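Local coordinates for protein nucleoporin NUP159 (Saccharomyces cerevisiae, PDB 1XIP) that serves in the nuclear pore complex, where its N-terminal beta-propeller domain tethers the helicase Dbp5 for mRNA export, at residues Cys94-Gln99 with Leu132-Asn137; Arg182-Phe187 with Phe200-Glu205. All blocks are in the same frame, centred on the assembly; numbering follows the deposited sequence.

Interaction 1: Cys94-Gln99 with Leu132-Asn137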
ATOM      1  N   CYS A  94       8.177  -8.170  -4.484  1.00 23.86           N
ATOM      2  CA  CYS A  94       9.080  -7.673  -3.443  1.00 24.92           C
ATOM      3  C   CYS A  94      10.433  -8.376  -3.351  1.00 24.72           C
ATOM      4  O   CYS A  94      10.524  -9.578  -3.588  1.00 25.07           O
ATOM      5  CB  CYS A  94       8.381  -7.705  -2.079  1.00 24.98           C
ATOM      6  SG  CYS A  94       8.779  -9.113  -1.035  1.00 29.40           S
ATOM      7  N   PHE A  95      11.471  -7.626  -2.963  1.00 24.23           N
ATOM      8  CA  PHE A  95      12.806  -8.192  -2.775  1.00 23.98           C
ATOM      9  C   PHE A  95      12.947  -8.781  -1.395  1.00 24.61           C
ATOM     10  O   PHE A  95      12.463  -8.211  -0.429  1.00 25.02           O
ATOM     11  CB  PHE A  95      13.895  -7.145  -2.993  1.00 23.30           C
ATOM     12  CG  PHE A  95      13.955  -6.611  -4.392  1.00 22.89           C
ATOM     13  CD1 PHE A  95      13.271  -5.445  -4.738  1.00 23.43           C
ATOM     14  CD2 PHE A  95      14.683  -7.260  -5.359  1.00 22.34           C
ATOM     15  CE1 PHE A  95      13.318  -4.943  -6.029  1.00 23.43           C
ATOM     16  CE2 PHE A  95      14.744  -6.770  -6.652  1.00 23.97           C
ATOM     17  CZ  PHE A  95      14.059  -5.600  -6.990  1.00 24.59           C
ATOM     18  N   HIS A  96      13.630  -9.919  -1.306  1.00 25.31           N
ATOM     19  CA  HIS A  96      13.874 -10.602  -0.041  1.00 25.81           C
ATOM     20  C   HIS A  96      15.196 -11.349  -0.117  1.00 25.63           C
ATOM     21  O   HIS A  96      15.310 -12.340  -0.828  1.00 26.04           O
ATOM     22  CB  HIS A  96      12.741 -11.591   0.266  1.00 25.92           C
ATOM     23  CG  HIS A  96      12.975 -12.420   1.499  1.00 28.75           C
ATOM     24  ND1 HIS A  96      13.317 -13.758   1.446  1.00 30.60           N
ATOM     25  CD2 HIS A  96      12.923 -12.098   2.818  1.00 30.13           C
ATOM     26  CE1 HIS A  96      13.453 -14.225   2.679  1.00 31.62           C
ATOM     27  NE2 HIS A  96      13.219 -13.238   3.529  1.00 31.02           N
ATOM     28  N   GLY A  97      16.196 -10.891   0.621  1.00 25.39           N
ATOM     29  CA  GLY A  97      17.507 -11.494   0.515  1.00 25.33           C
ATOM     30  C   GLY A  97      17.961 -11.398  -0.925  1.00 25.54           C
ATOM     31  O   GLY A  97      17.864 -10.338  -1.538  1.00 25.46           O
ATOM     32  N   ASP A  98      18.416 -12.507  -1.490  1.00 25.79           N
ATOM     33  CA  ASP A  98      18.840 -12.499  -2.887  1.00 26.01           C
ATOM     34  C   ASP A  98      17.767 -13.023  -3.855  1.00 24.65           C
ATOM     35  O   ASP A  98      18.078 -13.573  -4.897  1.00 24.18           O
ATOM     36  CB  ASP A  98      20.151 -13.265  -3.037  1.00 27.29           C
ATOM     37  CG  ASP A  98      21.372 -12.414  -2.657  1.00 31.62           C
ATOM     38  OD1 ASP A  98      21.613 -12.199  -1.435  1.00 35.32           O
ATOM     39  OD2 ASP A  98      22.140 -11.912  -3.520  1.00 35.92           O
ATOM     40  N   GLN A  99      16.506 -12.819  -3.495  1.00 23.78           N
ATOM     41  CA  GLN A  99      15.379 -13.345  -4.240  1.00 23.06           C
ATOM     42  C   GLN A  99      14.342 -12.266  -4.494  1.00 21.88           C
ATOM     43  O   GLN A  99      14.343 -11.221  -3.850  1.00 21.68           O
ATOM     44  CB  GLN A  99      14.708 -14.456  -3.435  1.00 23.74           C
ATOM     45  CG  GLN A  99      15.373 -15.805  -3.520  1.00 26.64           C
ATOM     46  CD  GLN A  99      14.671 -16.841  -2.645  1.00 31.24           C
ATOM     47  OE1 GLN A  99      13.817 -16.500  -1.801  1.00 31.56           O
ATOM     48  NE2 GLN A  99      15.024 -18.109  -2.844  1.00 32.90           N
ATOM     49  N   LEU A 132      -0.866  -9.509   1.155  1.00 27.41           N
ATOM     50  CA  LEU A 132       0.370 -10.086   1.642  1.00 27.43           C
ATOM     51  C   LEU A 132       1.246  -8.973   2.119  1.00 28.08           C
ATOM     52  O   LEU A 132       1.292  -7.903   1.494  1.00 28.58           O
ATOM     53  CB  LEU A 132       1.104 -10.795   0.517  1.00 27.28           C
ATOM     54  CG  LEU A 132       0.585 -12.134   0.041  1.00 26.57           C
ATOM     55  CD1 LEU A 132       0.119 -12.021  -1.383  1.00 25.90           C
ATOM     56  CD2 LEU A 132       1.698 -13.130   0.146  1.00 27.98           C
ATOM     57  N   LYS A 133       1.943  -9.212   3.222  1.00 28.43           N
ATOM     58  CA  LYS A 133       2.992  -8.325   3.682  1.00 29.08           C
ATOM     59  C   LYS A 133       4.191  -9.144   4.094  1.00 29.23           C
ATOM     60  O   LYS A 133       4.072 -10.166   4.798  1.00 28.11           O
ATOM     61  CB  LYS A 133       2.528  -7.494   4.868  1.00 29.66           C
ATOM     62  CG  LYS A 133       2.344  -6.002   4.596  1.00 33.38           C
ATOM     63  CD  LYS A 133       3.672  -5.231   4.390  1.00 38.89           C
ATOM     64  CE  LYS A 133       3.458  -3.951   3.508  1.00 41.49           C
ATOM     65  NZ  LYS A 133       4.655  -3.524   2.660  1.00 41.73           N
ATOM     66  N   ASN A 134       5.357  -8.693   3.654  1.00 29.72           N
ATOM     67  CA  ASN A 134       6.593  -9.288   4.094  1.00 30.70           C
ATOM     68  C   ASN A 134       7.192  -8.488   5.240  1.00 30.64           C
ATOM     69  O   ASN A 134       7.269  -7.262   5.162  1.00 30.57           O
ATOM     70  CB  ASN A 134       7.568  -9.374   2.939  1.00 30.91           C
ATOM     71  CG  ASN A 134       8.949  -9.764   3.389  1.00 33.10           C
ATOM     72  OD1 ASN A 134       9.923  -9.107   3.042  1.00 36.30           O
ATOM     73  ND2 ASN A 134       9.041 -10.834   4.184  1.00 33.50           N
ATOM     74  N   VAL A 135       7.596  -9.158   6.316  1.00 30.81           N
ATOM     75  CA  VAL A 135       8.209  -8.400   7.414  1.00 31.33           C
ATOM     76  C   VAL A 135       9.698  -8.689   7.599  1.00 31.79           C
ATOM     77  O   VAL A 135      10.543  -7.808   7.330  1.00 32.65           O
ATOM     78  CB  VAL A 135       7.363  -8.357   8.728  1.00 31.05           C
ATOM     79  CG1 VAL A 135       6.749  -9.701   9.054  1.00 30.71           C
ATOM     80  CG2 VAL A 135       8.188  -7.810   9.871  1.00 31.36           C
ATOM     81  N   ASN A 136      10.059  -9.899   7.998  1.00 31.27           N
ATOM     82  CA  ASN A 136      11.477 -10.241   7.915  1.00 30.89           C
ATOM     83  C   ASN A 136      11.667 -11.436   7.019  1.00 30.76           C
ATOM     84  O   ASN A 136      11.826 -11.297   5.811  1.00 30.66           O
ATOM     85  CB  ASN A 136      12.075 -10.479   9.303  1.00 30.95           C
ATOM     86  CG  ASN A 136      12.204  -9.203  10.100  1.00 31.33           C
ATOM     87  OD1 ASN A 136      12.910  -8.271   9.701  1.00 32.09           O
ATOM     88  ND2 ASN A 136      11.503  -9.139  11.226  1.00 31.66           N
ATOM     89  N   ASN A 137      11.640 -12.612   7.624  1.00 30.86           N
ATOM     90  CA  ASN A 137      11.658 -13.866   6.898  1.00 31.19           C
ATOM     91  C   ASN A 137      10.283 -14.484   6.904  1.00 30.71           C
ATOM     92  O   ASN A 137      10.138 -15.708   6.835  1.00 30.99           O
ATOM     93  CB  ASN A 137      12.661 -14.840   7.530  1.00 31.30           C
ATOM     94  CG  ASN A 137      14.066 -14.326   7.476  1.00 32.51           C
ATOM     95  OD1 ASN A 137      14.580 -13.987   6.398  1.00 34.01           O
ATOM     96  ND2 ASN A 137      14.701 -14.228   8.638  1.00 34.25           N
TER
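Cys94 and His96 reach across the boundary between two neighbouring blades of the beta-propeller toward Asn134 and the turn that follows it. Strands 90-96 and 129-134 are the first strands of their four-stranded blades, and residues 94-96 and 132-134 of these strands run at 36° to each other. Cys94 begins the contact loosely, its SG 4.2 Å from CB of Asn134. Phe95 turns its side chain the other way, onto Leu51 and Val53 of another blade. His96 carries the interface. A chi1 of 175° sets CG opposite the backbone N and brings the ring edge against Asn136 and Asn137, where carbon and nitrogen alike are used: CD2 lies 3.3 Å from the backbone O of Asn136, and NE2 donates to Asn137. Beyond it, Gly97 and Asp98 form the tip of a type II' turn, closed by Gln99 N to His96 O at 3.0 Å, with His96 N to Gln99 O completing the hairpin pair. On the opposing side, ND2 of Asn134 binds Asn136 O at 3.3 Å, from above the carbonyl plane, and also Thr138 O; this double grip helps fix the amide beside the imidazole. Ring and amide planes of His96 and Asn137 stand 84° apart, and the bent hydrogen bond from His96 NE2 to Asn137 OD1, 3.3 Å long, arrives on an in-plane lone pair.

Interaction 2: Arg182-Phe187 with Phe200-Glu205; sequences RSFQSF and FSLPSE
Phe184 and Phe200 form an antiparallel hydrogen-bonded pair at one end of a blade's outer two strands. Phe184 N gives a nearly straight bond to Phe200 O at 2.8 Å, and Phe200 N returns one to Phe184 O at 3.1 Å. Both side chains lie on the same face of the sheet and pack tightly. CG of Phe200 sits between its backbone N and carbonyl carbon (chi1 57°), which swings the ring beneath CB of Phe184; that carbon makes a CH-pi contact over the ring face, 3.5 Å from CZ of Phe200. The ring planes are 11° from parallel but strongly offset, with centroids 5.1 Å apart. Losing this ring to an alanine here would probably leave CB of Phe184 uncovered and open a gap beneath it. Leu202 extends the packing: CD1 meets the Phe184 ring edge at CE2, 4.0 Å away, while CD2 sits over one face of the Arg182 guanidinium, whose NH1 and NH2 bind Tyr214 O and Leu209 O. By contrast, the exposed Ser201 points away, and its OG grazes Ser183 CB at 3.9 Å. The apolar cluster faces the next blade, against Ala229 and Phe231 of strand 226-232 and Ala258 and Phe260 of strand 257-263.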
ATOM      1  N   ARG A 182     -15.953  -4.644  13.063  1.00 31.03           N
ATOM      2  CA  ARG A 182     -15.426  -3.279  12.982  1.00 30.77           C
ATOM      3  C   ARG A 182     -14.634  -2.912  14.219  1.00 30.48           C
ATOM      4  O   ARG A 182     -14.416  -1.740  14.502  1.00 30.40           O
ATOM      5  CB  ARG A 182     -16.550  -2.265  12.732  1.00 31.12           C
ATOM      6  CG  ARG A 182     -17.312  -2.448  11.410  1.00 31.38           C
ATOM      7  CD  ARG A 182     -18.027  -1.182  10.929  1.00 32.31           C
ATOM      8  NE  ARG A 182     -19.134  -0.800  11.808  1.00 31.76           N
ATOM      9  CZ  ARG A 182     -19.918   0.250  11.612  1.00 32.57           C
ATOM     10  NH1 ARG A 182     -19.723   1.043  10.571  1.00 33.11           N
ATOM     11  NH2 ARG A 182     -20.910   0.505  12.456  1.00 33.97           N
ATOM     12  N   SER A 183     -14.187  -3.920  14.953  1.00 30.36           N
ATOM     13  CA  SER A 183     -13.293  -3.682  16.075  1.00 30.33           C
ATOM     14  C   SER A 183     -11.825  -3.854  15.670  1.00 30.29           C
ATOM     15  O   SER A 183     -11.516  -4.415  14.609  1.00 29.92           O
ATOM     16  CB  SER A 183     -13.667  -4.566  17.271  1.00 30.21           C
ATOM     17  OG  SER A 183     -13.138  -5.868  17.136  1.00 30.59           O
ATOM     18  N   PHE A 184     -10.938  -3.360  16.529  1.00 30.50           N
ATOM     19  CA  PHE A 184      -9.510  -3.328  16.269  1.00 30.70           C
ATOM     20  C   PHE A 184      -8.702  -4.137  17.279  1.00 30.98           C
ATOM     21  O   PHE A 184      -9.072  -4.260  18.452  1.00 31.22           O
ATOM     22  CB  PHE A 184      -9.029  -1.893  16.308  1.00 30.83           C
ATOM     23  CG  PHE A 184      -9.568  -1.051  15.210  1.00 30.59           C
ATOM     24  CD1 PHE A 184      -8.790  -0.781  14.088  1.00 31.03           C
ATOM     25  CD2 PHE A 184     -10.837  -0.498  15.300  1.00 30.22           C
ATOM     26  CE1 PHE A 184      -9.283   0.017  13.058  1.00 30.97           C
ATOM     27  CE2 PHE A 184     -11.342   0.291  14.284  1.00 31.05           C
ATOM     28  CZ  PHE A 184     -10.568   0.552  13.155  1.00 31.74           C
ATOM     29  N   GLN A 185      -7.585  -4.670  16.817  1.00 31.14           N
ATOM     30  CA  GLN A 185      -6.676  -5.391  17.682  1.00 31.47           C
ATOM     31  C   GLN A 185      -5.247  -5.113  17.287  1.00 31.50           C
ATOM     32  O   GLN A 185      -4.928  -4.974  16.112  1.00 31.63           O
ATOM     33  CB  GLN A 185      -6.953  -6.875  17.612  1.00 31.73           C
ATOM     34  CG  GLN A 185      -8.034  -7.337  18.560  1.00 32.46           C
ATOM     35  CD  GLN A 185      -8.258  -8.816  18.469  1.00 34.15           C
ATOM     36  OE1 GLN A 185      -7.343  -9.561  18.119  1.00 36.68           O
ATOM     37  NE2 GLN A 185      -9.471  -9.256  18.765  1.00 34.51           N
ATOM     38  N   SER A 186      -4.387  -5.034  18.283  1.00 31.65           N
ATOM     39  CA  SER A 186      -3.002  -4.705  18.072  1.00 32.17           C
ATOM     40  C   SER A 186      -2.147  -5.667  18.854  1.00 32.69           C
ATOM     41  O   SER A 186      -2.474  -6.014  19.978  1.00 32.96           O
ATOM     42  CB  SER A 186      -2.740  -3.275  18.527  1.00 31.91           C
ATOM     43  OG  SER A 186      -1.400  -2.906  18.296  1.00 32.61           O
ATOM     44  N   PHE A 187      -1.054  -6.117  18.256  1.00 33.60           N
ATOM     45  CA  PHE A 187      -0.178  -7.083  18.913  1.00 34.05           C
ATOM     46  C   PHE A 187       1.257  -6.625  18.838  1.00 34.84           C
ATOM     47  O   PHE A 187       1.673  -6.019  17.855  1.00 35.29           O
ATOM     48  CB  PHE A 187      -0.255  -8.444  18.231  1.00 33.60           C
ATOM     49  CG  PHE A 187      -1.648  -8.994  18.087  1.00 33.70           C
ATOM     50  CD1 PHE A 187      -2.086 -10.032  18.912  1.00 33.80           C
ATOM     51  CD2 PHE A 187      -2.502  -8.525  17.092  1.00 33.10           C
ATOM     52  CE1 PHE A 187      -3.356 -10.563  18.770  1.00 33.53           C
ATOM     53  CE2 PHE A 187      -3.770  -9.048  16.946  1.00 32.60           C
ATOM     54  CZ  PHE A 187      -4.199 -10.068  17.785  1.00 33.54           C
ATOM     55  N   PHE A 200      -9.883  -2.679  20.982  1.00 42.05           N
ATOM     56  CA  PHE A 200     -10.990  -1.734  21.120  1.00 40.48           C
ATOM     57  C   PHE A 200     -12.095  -1.853  20.071  1.00 39.59           C
ATOM     58  O   PHE A 200     -11.892  -2.411  18.996  1.00 39.89           O
ATOM     59  CB  PHE A 200     -10.487  -0.287  21.239  1.00 40.37           C
ATOM     60  CG  PHE A 200      -9.635   0.162  20.099  1.00 40.38           C
ATOM     61  CD1 PHE A 200     -10.178   0.904  19.067  1.00 40.12           C
ATOM     62  CD2 PHE A 200      -8.274  -0.133  20.070  1.00 40.87           C
ATOM     63  CE1 PHE A 200      -9.383   1.337  18.002  1.00 40.93           C
ATOM     64  CE2 PHE A 200      -7.475   0.291  19.017  1.00 41.25           C
ATOM     65  CZ  PHE A 200      -8.032   1.034  17.981  1.00 41.00           C
ATOM     66  N   SER A 201     -13.272  -1.334  20.419  1.00 38.13           N
ATOM     67  CA  SER A 201     -14.426  -1.298  19.536  1.00 36.50           C
ATOM     68  C   SER A 201     -14.626   0.110  18.994  1.00 35.54           C
ATOM     69  O   SER A 201     -13.903   1.028  19.352  1.00 35.30           O
ATOM     70  CB  SER A 201     -15.677  -1.750  20.292  1.00 36.39           C
ATOM     71  OG  SER A 201     -16.216  -2.918  19.705  1.00 36.09           O
ATOM     72  N   LEU A 202     -15.612   0.269  18.125  1.00 34.73           N
ATOM     73  CA  LEU A 202     -15.957   1.569  17.564  1.00 34.28           C
ATOM     74  C   LEU A 202     -16.627   2.461  18.602  1.00 33.98           C
ATOM     75  O   LEU A 202     -17.365   1.961  19.469  1.00 33.88           O
ATOM     76  CB  LEU A 202     -16.918   1.383  16.389  1.00 34.27           C
ATOM     77  CG  LEU A 202     -16.473   1.843  15.017  1.00 33.94           C
ATOM     78  CD1 LEU A 202     -15.226   1.109  14.646  1.00 33.80           C
ATOM     79  CD2 LEU A 202     -17.574   1.560  14.033  1.00 33.80           C
ATOM     80  N   PRO A 203     -16.402   3.776  18.510  1.00 33.54           N
ATOM     81  CA  PRO A 203     -17.100   4.728  19.369  1.00 33.55           C
ATOM     82  C   PRO A 203     -18.593   4.682  19.093  1.00 33.79           C
ATOM     83  O   PRO A 203     -19.008   4.419  17.956  1.00 33.75           O
ATOM     84  CB  PRO A 203     -16.535   6.080  18.937  1.00 33.22           C
ATOM     85  CG  PRO A 203     -15.324   5.779  18.256  1.00 33.11           C
ATOM     86  CD  PRO A 203     -15.495   4.460  17.582  1.00 33.45           C
ATOM     87  N   SER A 204     -19.383   4.926  20.134  1.00 34.13           N
ATOM     88  CA  SER A 204     -20.843   4.896  20.060  1.00 34.14           C
ATOM     89  C   SER A 204     -21.396   5.622  18.835  1.00 33.87           C
ATOM     90  O   SER A 204     -22.223   5.078  18.107  1.00 33.48           O
ATOM     91  CB  SER A 204     -21.422   5.498  21.328  1.00 33.92           C
ATOM     92  OG  SER A 204     -22.699   4.963  21.579  1.00 35.95           O
ATOM     93  N   GLU A 205     -20.905   6.838  18.603  1.00 34.06           N
ATOM     94  CA  GLU A 205     -21.390   7.683  17.515  1.00 34.53           C
ATOM     95  C   GLU A 205     -21.009   7.154  16.144  1.00 34.91           C
ATOM     96  O   GLU A 205     -21.534   7.623  15.142  1.00 35.25           O
ATOM     97  CB  GLU A 205     -20.861   9.106  17.657  1.00 34.39           C
ATOM     98  CG  GLU A 205     -21.232   9.777  18.956  1.00 35.21           C
ATOM     99  CD  GLU A 205     -20.128   9.722  19.991  1.00 36.80           C
ATOM    100  OE1 GLU A 205     -19.468   8.656  20.142  1.00 36.67           O
ATOM    101  OE2 GLU A 205     -19.929  10.756  20.670  1.00 38.51           O
TER

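Overall arrangement
The two contacts come in series along the chain and share no strand, though both belong to the same propeller; their centres lie about 30 Å apart, with nearest atoms about 10 Å apart. Interaction 1 spans two blades, joining the first strand of sheet 90-124 to that of sheet 129-165. Interaction 2 lies within the following blade, sheet 167-200, and pairs its third and fourth strands, its centre about 22 Å from the centre of the chain, that of interaction 1 about 15 Å. One is therefore a polar surface contact between blades, the other a buried, mainly apolar contact built on a backbone-paired strand end. Together they sample the inner and outer strands of the domain that interacts with Dbp5.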